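PDB 2OH3: COG1633: Uncharacterized conserved protein from Magnetospirillum magnetotacticum, which binds zinc in a rubrerythrin-like, ferritin-type four-helix bundle, though its biological role is not established. Local coordinates for residues Thr18-Ala21 with Glu22-Glu26; Met46-Phe49 with Ser50-His53; Gly54-Ile57 with Lys58-Arg62; Pro67-Ser71 with Trp72-Trp76. All coordinates share one frame; numbering follows the deposited sequence. Where two conformers were deposited one is given.

Interaction 1 (Thr18-Ala21 with Glu22-Glu26)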
loop_
_atom_site.group_PDB
_atom_site.type_symbol
_atom_site.label_atom_id
_atom_site.label_comp_id
_atom_site.label_asym_id
_atom_site.label_seq_id
_atom_site.Cartn_x
_atom_site.Cartn_y
_atom_site.Cartn_z
ATOM N N THR A 18 -1.678 12.664 0.319
ATOM C CA THR A 18 -0.520 12.157 1.030
ATOM C C THR A 18 0.081 10.933 0.298
ATOM O O THR A 18 1.297 10.842 0.072
ATOM C CB THR A 18 -0.919 11.799 2.481
ATOM O OG1 THR A 18 -1.481 12.965 3.093
ATOM C CG2 THR A 18 0.271 11.359 3.302
ATOM N N GLU A 19 -0.793 10.019 -0.103
ATOM C CA GLU A 19 -0.370 8.857 -0.846
ATOM C C GLU A 19 0.276 9.281 -2.166
ATOM O O GLU A 19 1.363 8.844 -2.451
ATOM C CB GLU A 19 -1.540 7.880 -1.066
ATOM C CG GLU A 19 -1.215 6.726 -2.007
ATOM C CD GLU A 19 -0.376 5.606 -1.380
ATOM O OE1 GLU A 19 0.120 5.742 -0.251
ATOM O OE2 GLU A 19 -0.231 4.526 -2.012
ATOM N N ALA A 20 -0.372 10.123 -2.966
ATOM C CA ALA A 20 0.192 10.546 -4.252
ATOM C C ALA A 20 1.572 11.176 -4.112
ATOM O O ALA A 20 2.481 10.856 -4.864
ATOM C CB ALA A 20 -0.725 11.487 -4.976
ATOM N N ALA A 21 1.743 12.078 -3.160
ATOM C CA ALA A 21 3.047 12.667 -2.939
ATOM C C ALA A 21 4.145 11.650 -2.704
ATOM O O ALA A 21 5.231 11.810 -3.241
ATOM C CB ALA A 21 3.019 13.648 -1.770
ATOM N N GLU A 22 3.909 10.676 -1.836
ATOM C CA GLU A 22 4.879 9.629 -1.577
ATOM C C GLU A 22 5.168 8.771 -2.784
ATOM O O GLU A 22 6.305 8.392 -3.008
ATOM C CB GLU A 22 4.379 8.661 -0.498
ATOM C CG GLU A 22 4.439 9.211 0.884
ATOM C CD GLU A 22 3.730 8.305 1.880
ATOM O OE1 GLU A 22 3.649 7.060 1.613
ATOM O OE2 GLU A 22 3.289 8.863 2.927
ATOM N N ARG A 23 4.134 8.406 -3.517
ATOM C CA ARG A 23 4.302 7.482 -4.645
ATOM C C ARG A 23 5.039 8.132 -5.821
ATOM O O ARG A 23 5.844 7.493 -6.504
ATOM C CB ARG A 23 2.964 6.995 -5.150
ATOM C CG ARG A 23 2.127 6.127 -4.183
ATOM C CD ARG A 23 2.634 4.735 -3.990
ATOM N NE ARG A 23 3.891 4.690 -3.263
ATOM C CZ ARG A 23 4.094 5.061 -2.003
ATOM N NH1 ARG A 23 3.130 5.504 -1.224
ATOM N NH2 ARG A 23 5.310 4.966 -1.498
ATOM N N TYR A 24 4.670 9.371 -6.102
ATOM C CA TYR A 24 5.392 10.195 -7.088
ATOM C C TYR A 24 6.837 10.534 -6.757
ATOM O O TYR A 24 7.645 10.536 -7.656
ATOM C CB TYR A 24 4.612 11.452 -7.390
ATOM C CG TYR A 24 3.471 11.238 -8.368
ATOM C CD1 TYR A 24 3.728 10.798 -9.656
ATOM C CD2 TYR A 24 2.167 11.538 -8.030
ATOM C CE1 TYR A 24 2.716 10.597 -10.566
ATOM C CE2 TYR A 24 1.140 11.406 -8.953
ATOM C CZ TYR A 24 1.430 10.887 -10.215
ATOM O OH TYR A 24 0.471 10.716 -11.169
ATOM N N VAL A 25 7.176 10.854 -5.495
ATOM C CA VAL A 25 8.565 11.048 -5.131
ATOM C C VAL A 25 9.347 9.797 -5.434
ATOM O O VAL A 25 10.431 9.839 -6.009
ATOM C CB VAL A 25 8.727 11.425 -3.665
ATOM C CG1 VAL A 25 10.173 11.319 -3.232
ATOM C CG2 VAL A 25 8.226 12.861 -3.440
ATOM N N GLU A 26 8.771 8.666 -5.066
ATOM C CA GLU A 26 9.351 7.345 -5.282
ATOM C C GLU A 26 9.594 7.068 -6.766
ATOM O O GLU A 26 10.688 6.668 -7.155
ATOM C CB GLU A 26 8.404 6.338 -4.604
ATOM C CG GLU A 26 8.761 4.948 -4.631
ATOM C CD GLU A 26 7.829 4.138 -3.701
ATOM O OE1 GLU A 26 6.686 3.851 -4.116
ATOM O OE2 GLU A 26 8.235 3.816 -2.553
#
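Arg23 meets Glu19 one helical turn earlier: its NH1 lies 3.2 Å from OE1 of Glu19, a salt bridge whose hydrogen bond is weak because the N-H points well off the acceptor (127°). The carboxylate and guanidinium planes are turned 51° apart, and NH1 alone of the guanidinium nitrogens bonds Glu19, while CD of Arg23 packs 3.5 Å from Glu19 OE2. Glu19 reaches over by running CG anti to its backbone N (chi1 172°) and then bending at chi2. The same NH1 gives a straighter bond to Glu22 OE1 at 3.3 Å. NE binds Glu26 OE1 at 3.0 Å, with weaker bonds from NH2 to both oxygens of Glu26. Three carboxylates thus meet one arginine and probably offset its charge and that of Arg75 of the second subunit close by. Tyr24 rests CD2 3.3 Å from Ala20 O. Glu19 OE2 is held in turn by Trp76 N and by Arg75 of the second subunit, and Glu26 OE1 by Ser71 of that subunit. Tyr24 OH bonds Glu105, a zinc ligand. Glu19, Glu22, Arg23 and Glu26 form a salt-bridge network on helix 6-33, at the subunit interface of a ferritin-like bundle.

Interaction 2 (Met46-Phe49 with Ser50-His53)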
loop_
_atom_site.group_PDB
_atom_site.type_symbol
_atom_site.label_atom_id
_atom_site.label_comp_id
_atom_site.label_asym_id
_atom_site.label_seq_id
_atom_site.Cartn_x
_atom_site.Cartn_y
_atom_site.Cartn_z
HETATM N N MSE A 46 4.121 16.440 -10.331
HETATM C CA MSE A 46 2.957 15.810 -9.724
HETATM C C MSE A 46 3.065 15.744 -8.201
HETATM O O MSE A 46 2.072 15.967 -7.512
HETATM C CB MSE A 46 2.749 14.404 -10.299
HETATM C CG MSE A 46 2.288 14.250 -11.797
HETATM SE SE MSE A 46 0.523 15.089 -12.166
HETATM C CE MSE A 46 -0.330 14.503 -11.025
ATOM N N ALA A 47 4.247 15.413 -7.687
ATOM C CA ALA A 47 4.464 15.317 -6.255
ATOM C C ALA A 47 4.275 16.715 -5.655
ATOM O O ALA A 47 3.800 16.854 -4.539
ATOM C CB ALA A 47 5.865 14.813 -5.941
ATOM N N ARG A 48 4.690 17.723 -6.399
ATOM C CA ARG A 48 4.552 19.097 -5.918
ATOM C C ARG A 48 3.109 19.540 -5.909
ATOM O O ARG A 48 2.692 20.223 -4.992
ATOM C CB ARG A 48 5.416 20.051 -6.746
ATOM C CG ARG A 48 5.283 21.512 -6.330
ATOM C CD ARG A 48 5.817 21.719 -4.963
ATOM N NE ARG A 48 5.682 23.120 -4.575
ATOM C CZ ARG A 48 5.570 23.547 -3.320
ATOM N NH1 ARG A 48 5.569 22.681 -2.296
ATOM N NH2 ARG A 48 5.445 24.855 -3.085
ATOM N N PHE A 49 2.342 19.164 -6.935
ATOM C CA PHE A 49 0.921 19.441 -6.960
ATOM C C PHE A 49 0.280 18.789 -5.713
ATOM O O PHE A 49 -0.578 19.415 -5.046
ATOM C CB PHE A 49 0.266 18.913 -8.260
ATOM C CG PHE A 49 -1.243 18.932 -8.217
ATOM C CD1 PHE A 49 -1.950 17.909 -7.598
ATOM C CD2 PHE A 49 -1.951 19.983 -8.755
ATOM C CE1 PHE A 49 -3.362 17.924 -7.538
ATOM C CE2 PHE A 49 -3.367 20.017 -8.680
ATOM C CZ PHE A 49 -4.060 18.980 -8.077
ATOM N N SER A 50 0.667 17.540 -5.394
ATOM C CA SER A 50 0.105 16.865 -4.211
ATOM C C SER A 50 0.275 17.674 -2.935
ATOM O O SER A 50 -0.654 17.836 -2.188
ATOM C CB SER A 50 0.742 15.515 -3.959
ATOM O OG SER A 50 0.343 15.058 -2.684
ATOM N N THR A 51 1.478 18.149 -2.687
ATOM C CA THR A 51 1.773 18.943 -1.527
ATOM C C THR A 51 0.918 20.192 -1.451
ATOM O O THR A 51 0.359 20.494 -0.392
ATOM C CB THR A 51 3.237 19.329 -1.548
ATOM O OG1 THR A 51 3.999 18.119 -1.542
ATOM C CG2 THR A 51 3.588 20.187 -0.374
ATOM N N LEU A 52 0.833 20.917 -2.565
ATOM C CA LEU A 52 0.063 22.155 -2.634
ATOM C C LEU A 52 -1.419 21.928 -2.408
ATOM O O LEU A 52 -2.058 22.617 -1.608
ATOM C CB LEU A 52 0.284 22.844 -3.983
ATOM C CG LEU A 52 1.669 23.440 -4.195
ATOM C CD1 LEU A 52 1.782 23.961 -5.599
ATOM C CD2 LEU A 52 1.940 24.562 -3.201
ATOM N N HIS A 53 -1.952 20.945 -3.112
ATOM C CA HIS A 53 -3.342 20.550 -3.003
ATOM C C HIS A 53 -3.693 19.947 -1.635
ATOM O O HIS A 53 -4.700 20.298 -1.019
ATOM C CB HIS A 53 -3.701 19.523 -4.114
ATOM C CG HIS A 53 -5.169 19.449 -4.395
ATOM N ND1 HIS A 53 -5.891 18.272 -4.360
ATOM C CD2 HIS A 53 -6.064 20.435 -4.675
ATOM C CE1 HIS A 53 -7.163 18.536 -4.622
ATOM N NE2 HIS A 53 -7.294 19.836 -4.821
HETATM O O HOH W 1 6.556 19.695 -2.044
#
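Met46, a selenomethionine, accepts Ser50 N on its carbonyl O at 3.0 Å, the first of four successive i to i+4 bonds in this turn of helix. Its side chain leads off toward the metal site, where it comes near a bound imidazole, probably from the crystallisation liquor, and the zinc ion. Ala47 O takes Thr51 N at 3.2 Å and has Thr51 OG1 close by as well. That hydroxyl also lies 3.0 Å from a water, which accepts a hydrogen bond from Arg48 NH1 and so links the two side chains. Arg48 bends at chi2 (66°), which turns its guanidinium forward along the helix, towards Thr51 and Leu52. There Leu52 CD2 sits over one face, 3.5 Å from NH2, and Thr51 CG2 lies close to NH1. Phe49 carries its ring anti to its backbone N (chi1 169°), alongside the similarly directed His53. CB of His53 lies over the phenyl face in a CH-pi contact, 4.2 Å from the ring centroid. The His53 ring is slid beyond it, planes 25° apart, so the two rings barely overlap. Outward, the backbone O of Glu17 on helix 6-33 bonds Ser50 OG, in the conformer given, and its OE2 bonds His53 ND1. Phe49 meets the zinc ligand His138 edge-to-face, and His53 likewise meets Phe131, both on helix 122-148; helix 37-61 is thereby packed against two neighbouring helices.

Interaction 3 (Gly54-Ile57 with Lys58-Arg62)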
loop_
_atom_site.group_PDB
_atom_site.type_symbol
_atom_site.label_atom_id
_atom_site.label_comp_id
_atom_site.label_asym_id
_atom_site.label_seq_id
_atom_site.Cartn_x
_atom_site.Cartn_y
_atom_site.Cartn_z
ATOM N N GLY A 54 -2.860 19.028 -1.180
ATOM C CA GLY A 54 -2.979 18.499 0.163
ATOM C C GLY A 54 -3.035 19.584 1.213
ATOM O O GLY A 54 -3.786 19.460 2.179
ATOM N N ASP A 55 -2.225 20.629 1.057
ATOM C CA ASP A 55 -2.197 21.722 2.031
ATOM C C ASP A 55 -3.541 22.465 2.046
ATOM O O ASP A 55 -4.049 22.817 3.111
ATOM C CB ASP A 55 -1.043 22.695 1.758
ATOM C CG ASP A 55 0.336 22.134 2.180
ATOM O OD1 ASP A 55 0.426 21.144 2.949
ATOM O OD2 ASP A 55 1.339 22.707 1.722
ATOM N N GLU A 56 -4.112 22.660 0.856
ATOM C CA GLU A 56 -5.437 23.262 0.720
ATOM C C GLU A 56 -6.490 22.432 1.442
ATOM O O GLU A 56 -7.307 22.978 2.182
ATOM C CB GLU A 56 -5.821 23.437 -0.762
ATOM C CG GLU A 56 -5.644 24.864 -1.288
ATOM C CD GLU A 56 -6.177 25.033 -2.704
ATOM O OE1 GLU A 56 -7.397 24.845 -2.900
ATOM O OE2 GLU A 56 -5.384 25.345 -3.626
ATOM N N ILE A 57 -6.467 21.119 1.220
ATOM C CA ILE A 57 -7.417 20.211 1.843
ATOM C C ILE A 57 -7.228 20.204 3.362
ATOM O O ILE A 57 -8.204 20.167 4.105
ATOM C CB ILE A 57 -7.330 18.790 1.227
ATOM C CG1 ILE A 57 -7.643 18.865 -0.250
ATOM C CG2 ILE A 57 -8.322 17.853 1.881
ATOM C CD1 ILE A 57 -7.120 17.705 -1.028
ATOM N N LYS A 58 -5.981 20.290 3.820
ATOM C CA LYS A 58 -5.684 20.335 5.254
ATOM C C LYS A 58 -6.252 21.587 5.936
ATOM O O LYS A 58 -6.748 21.514 7.075
ATOM C CB LYS A 58 -4.182 20.234 5.493
ATOM C CG LYS A 58 -3.685 18.780 5.320
ATOM C CD LYS A 58 -2.145 18.669 5.229
ATOM C CE LYS A 58 -1.696 17.227 4.914
ATOM N NZ LYS A 58 -0.205 17.121 4.942
ATOM N N GLN A 59 -6.175 22.725 5.244
ATOM C CA GLN A 59 -6.782 23.949 5.748
ATOM C C GLN A 59 -8.298 23.748 5.892
ATOM O O GLN A 59 -8.857 24.050 6.927
ATOM C CB GLN A 59 -6.417 25.160 4.882
ATOM C CG GLN A 59 -5.130 25.857 5.347
ATOM C CD GLN A 59 -5.334 26.740 6.576
ATOM O OE1 GLN A 59 -4.743 26.501 7.636
ATOM N NE2 GLN A 59 -6.177 27.766 6.444
ATOM N N ARG A 60 -8.947 23.180 4.888
ATOM C CA ARG A 60 -10.393 22.900 4.984
ATOM C C ARG A 60 -10.764 21.998 6.184
ATOM O O ARG A 60 -11.782 22.208 6.888
ATOM C CB ARG A 60 -10.890 22.240 3.682
ATOM C CG ARG A 60 -10.745 23.091 2.462
ATOM C CD ARG A 60 -11.352 22.389 1.228
ATOM N NE ARG A 60 -11.116 23.207 0.036
ATOM C CZ ARG A 60 -11.795 24.297 -0.283
ATOM N NH1 ARG A 60 -12.808 24.718 0.470
ATOM N NH2 ARG A 60 -11.473 24.976 -1.370
ATOM N N SER A 61 -9.899 21.023 6.443
ATOM C CA SER A 61 -10.229 19.942 7.354
ATOM C C SER A 61 -10.034 20.309 8.803
ATOM O O SER A 61 -10.486 19.563 9.673
ATOM C CB SER A 61 -9.412 18.698 7.029
ATOM O OG SER A 61 -8.047 18.968 7.242
ATOM N N ARG A 62 -9.398 21.452 9.067
ATOM C CA ARG A 62 -9.255 21.938 10.431
ATOM C C ARG A 62 -10.613 22.155 11.093
ATOM O O ARG A 62 -10.730 22.140 12.292
ATOM C CB ARG A 62 -8.522 23.270 10.455
ATOM C CG ARG A 62 -7.081 23.243 10.059
ATOM C CD ARG A 62 -6.558 24.680 9.821
ATOM N NE ARG A 62 -6.677 25.538 11.000
HETATM O O HOH W 2 0.259 18.169 1.968
#
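Lys58 lays its methylene chain across the carbonyl of Gly54, CG 3.2 Å from Gly54 O, near the C-terminal end of helix 37-61 in the ferritin-like bundle. The same oxygen accepts Lys58 N at 2.9 Å. Asp55 O and Glu56 O are likewise satisfied, by Gln59 N and Arg60 N respectively, both in fairly straight bonds. The next bond in the series falters: Ser61 N reaches Ile57 O at 3.0 Å but at only 134°, a weak bond. The charged side chains pair less directly. Lys58 NZ and Asp55 OD1 stand 4.5 Å apart, beyond a salt bridge, and a water joins them by donating to the carboxylate and accepting from the ammonium. The extended lysine chain beyond CG (chi2 167°) brings NZ within range of that water. In the modelled conformer of Glu56, its OE1 and Arg60 NH2, 4.4 Å apart, are opposite charges without a direct bond; Arg60 NH1 has a further, long and weak ion pair with Glu123. Ile57 instead turns into the bundle, against Ala13 and Ile14 of helix 6-33 and Phe131 of helix 122-148. Ser61, in the conformer given, folds OG between its backbone N and carbonyl carbon (chi1 64°), from where the hydroxyl donates to Lys58 O at 2.9 Å.

Interaction 4 (Pro67-Ser71 with Trp72-Trp76)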
loop_
_atom_site.group_PDB
_atom_site.type_symbol
_atom_site.label_atom_id
_atom_site.label_comp_id
_atom_site.label_asym_id
_atom_site.label_seq_id
_atom_site.Cartn_x
_atom_site.Cartn_y
_atom_site.Cartn_z
ATOM N N PRO A 67 -12.554 11.132 10.055
ATOM C CA PRO A 67 -12.417 9.720 10.377
ATOM C C PRO A 67 -11.082 9.200 9.892
ATOM O O PRO A 67 -10.545 9.682 8.889
ATOM C CB PRO A 67 -13.591 9.062 9.627
ATOM C CG PRO A 67 -13.886 9.967 8.482
ATOM C CD PRO A 67 -13.454 11.361 8.905
ATOM N N LYS A 68 -10.538 8.255 10.640
ATOM C CA LYS A 68 -9.369 7.496 10.227
ATOM C C LYS A 68 -9.863 6.482 9.191
ATOM O O LYS A 68 -10.816 5.747 9.439
ATOM C CB LYS A 68 -8.741 6.784 11.446
ATOM C CG LYS A 68 -7.533 5.888 11.123
ATOM C CD LYS A 68 -6.942 5.253 12.382
ATOM N N LEU A 69 -9.233 6.486 8.024
ATOM C CA LEU A 69 -9.562 5.600 6.912
ATOM C C LEU A 69 -8.690 4.359 6.937
ATOM O O LEU A 69 -7.585 4.378 7.480
ATOM C CB LEU A 69 -9.275 6.307 5.589
ATOM C CG LEU A 69 -10.009 7.599 5.316
ATOM C CD1 LEU A 69 -9.730 7.968 3.878
ATOM C CD2 LEU A 69 -11.491 7.434 5.555
HETATM N N MSE A 70 -9.189 3.296 6.324
HETATM C CA MSE A 70 -8.421 2.066 6.155
HETATM C C MSE A 70 -7.538 2.194 4.919
HETATM O O MSE A 70 -7.922 2.830 3.949
HETATM C CB MSE A 70 -9.363 0.882 6.001
HETATM C CG MSE A 70 -10.341 0.701 7.166
HETATM SE SE MSE A 70 -9.505 0.229 8.834
HETATM C CE MSE A 70 -9.165 1.890 9.592
ATOM N N SER A 71 -6.349 1.593 4.970
ATOM C CA SER A 71 -5.368 1.676 3.898
ATOM C C SER A 71 -5.935 1.419 2.504
ATOM O O SER A 71 -5.547 2.102 1.560
ATOM C CB SER A 71 -4.206 0.728 4.171
ATOM O OG SER A 71 -4.658 -0.583 4.451
ATOM N N TRP A 72 -6.833 0.437 2.363
ATOM C CA TRP A 72 -7.360 0.099 1.034
ATOM C C TRP A 72 -8.265 1.200 0.502
ATOM O O TRP A 72 -8.479 1.267 -0.689
ATOM C CB TRP A 72 -8.065 -1.276 0.981
ATOM C CG TRP A 72 -9.007 -1.483 2.085
ATOM C CD1 TRP A 72 -10.333 -1.132 2.142
ATOM C CD2 TRP A 72 -8.680 -2.039 3.338
ATOM N NE1 TRP A 72 -10.849 -1.458 3.384
ATOM C CE2 TRP A 72 -9.840 -2.017 4.128
ATOM C CE3 TRP A 72 -7.501 -2.546 3.876
ATOM C CZ2 TRP A 72 -9.847 -2.491 5.416
ATOM C CZ3 TRP A 72 -7.511 -3.018 5.144
ATOM C CH2 TRP A 72 -8.655 -2.997 5.904
ATOM N N GLN A 73 -8.739 2.108 1.350
ATOM C CA GLN A 73 -9.538 3.231 0.861
ATOM C C GLN A 73 -8.753 4.294 0.112
ATOM O O GLN A 73 -9.353 5.178 -0.497
ATOM C CB GLN A 73 -10.302 3.901 2.012
ATOM C CG GLN A 73 -11.141 2.933 2.811
ATOM C CD GLN A 73 -12.007 3.607 3.845
ATOM O OE1 GLN A 73 -11.678 3.616 5.016
ATOM N NE2 GLN A 73 -13.131 4.162 3.413
ATOM N N TYR A 74 -7.427 4.288 0.187
ATOM C CA TYR A 74 -6.686 5.403 -0.411
ATOM C C TYR A 74 -5.354 5.003 -1.047
ATOM O O TYR A 74 -4.880 5.723 -1.889
ATOM C CB TYR A 74 -6.497 6.565 0.603
ATOM C CG TYR A 74 -5.655 6.139 1.793
ATOM C CD1 TYR A 74 -4.266 6.111 1.691
ATOM C CD2 TYR A 74 -6.238 5.682 2.990
ATOM C CE1 TYR A 74 -3.492 5.676 2.716
ATOM C CE2 TYR A 74 -5.426 5.257 4.057
ATOM C CZ TYR A 74 -4.054 5.265 3.882
ATOM O OH TYR A 74 -3.191 4.858 4.847
ATOM N N ARG A 75 -4.749 3.886 -0.643
ATOM C CA ARG A 75 -3.464 3.469 -1.234
ATOM C C ARG A 75 -3.566 3.215 -2.744
ATOM O O ARG A 75 -4.536 2.648 -3.230
ATOM C CB ARG A 75 -2.922 2.224 -0.571
ATOM C CG ARG A 75 -2.259 2.451 0.745
ATOM C CD ARG A 75 -1.682 1.170 1.231
ATOM N NE ARG A 75 -0.804 1.397 2.369
ATOM C CZ ARG A 75 -0.040 0.469 2.903
ATOM N NH1 ARG A 75 -0.122 -0.767 2.486
ATOM N NH2 ARG A 75 0.743 0.764 3.927
ATOM N N TRP A 76 -2.529 3.588 -3.482
ATOM C CA TRP A 76 -2.375 3.091 -4.849
ATOM C C TRP A 76 -2.379 1.576 -4.890
ATOM O O TRP A 76 -1.915 0.900 -3.948
ATOM C CB TRP A 76 -1.084 3.628 -5.468
ATOM C CG TRP A 76 -1.128 5.079 -5.800
ATOM C CD1 TRP A 76 -1.936 6.052 -5.240
ATOM C CD2 TRP A 76 -0.282 5.763 -6.728
ATOM N NE1 TRP A 76 -1.651 7.282 -5.798
ATOM C CE2 TRP A 76 -0.629 7.132 -6.695
ATOM C CE3 TRP A 76 0.726 5.345 -7.596
ATOM C CZ2 TRP A 76 -0.029 8.073 -7.513
ATOM C CZ3 TRP A 76 1.327 6.287 -8.414
ATOM C CH2 TRP A 76 0.944 7.636 -8.362
#
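Ser71 and Met70, with Gln73 folded back against them, make the tight turn in this loop between helices 37-61 and 94-118. Ser71 O accepts two backbone donors: Arg75 N at 2.9 Å, almost in line with the carbonyl bond, and Tyr74 N at 3.2 Å, from above the carbonyl plane. That oxygen also lies over the centre of one face of the Tyr74 ring, while Leu69 CB approaches the same ring at its edge, 4.0 Å from CD2. Ser71 CB rests over one face of the Arg75 guanidinium. Met70, a selenomethionine, is gripped at both backbone polar atoms by Gln73. Its N donates to Gln73 OE1 at 2.8 Å in a nearly straight bond (168°), and its O accepts Gln73 N. Gln73 runs extended beyond CG (chi2 -174°), which carries its amide back to Met70 N. The Met70 side chain lies alongside Trp72, pointing the same way: in the conformer given, CB stands over the indole face, 3.7 Å from the centroid of the six-membered ring, a CH-pi contact. SE of that conformer is farther off and oblique, 5.1 Å from the same centroid, in a Met-aromatic contact. The turn also presents groups to the second subunit: Ser71 OG bonds Glu26, Arg75 makes a salt bridge with Glu19, and the Trp72 ring meets His89, all three partners on that subunit. With these turn-forming bonds made within the loop, it presents a hydroxyl and a guanidinium to carboxylates of the second subunit, joining the two chains through polar and ionic contacts.

Overall arrangement
The four contacts follow one another along the chain: interaction 1 on helix 6-33, interactions 2 and 3 in succession on helix 37-61, and interaction 4 in the loop leading towards helix 94-118. Interactions 1 and 2, with centres about 9 Å apart, touch where the two helices pack, Tyr24 CE2 lying 3.7 Å from Met46 CB, and both adjoin the zinc site. Interaction 3 continues the second helix, its centre about 17 Å from that of interaction 1. Interaction 4 lies about 14 Å from interaction 1, centre to centre, yet joins it through Trp76. These two also meet the second subunit, so helix 6-33 connects the metal-binding interior with the dimer interface.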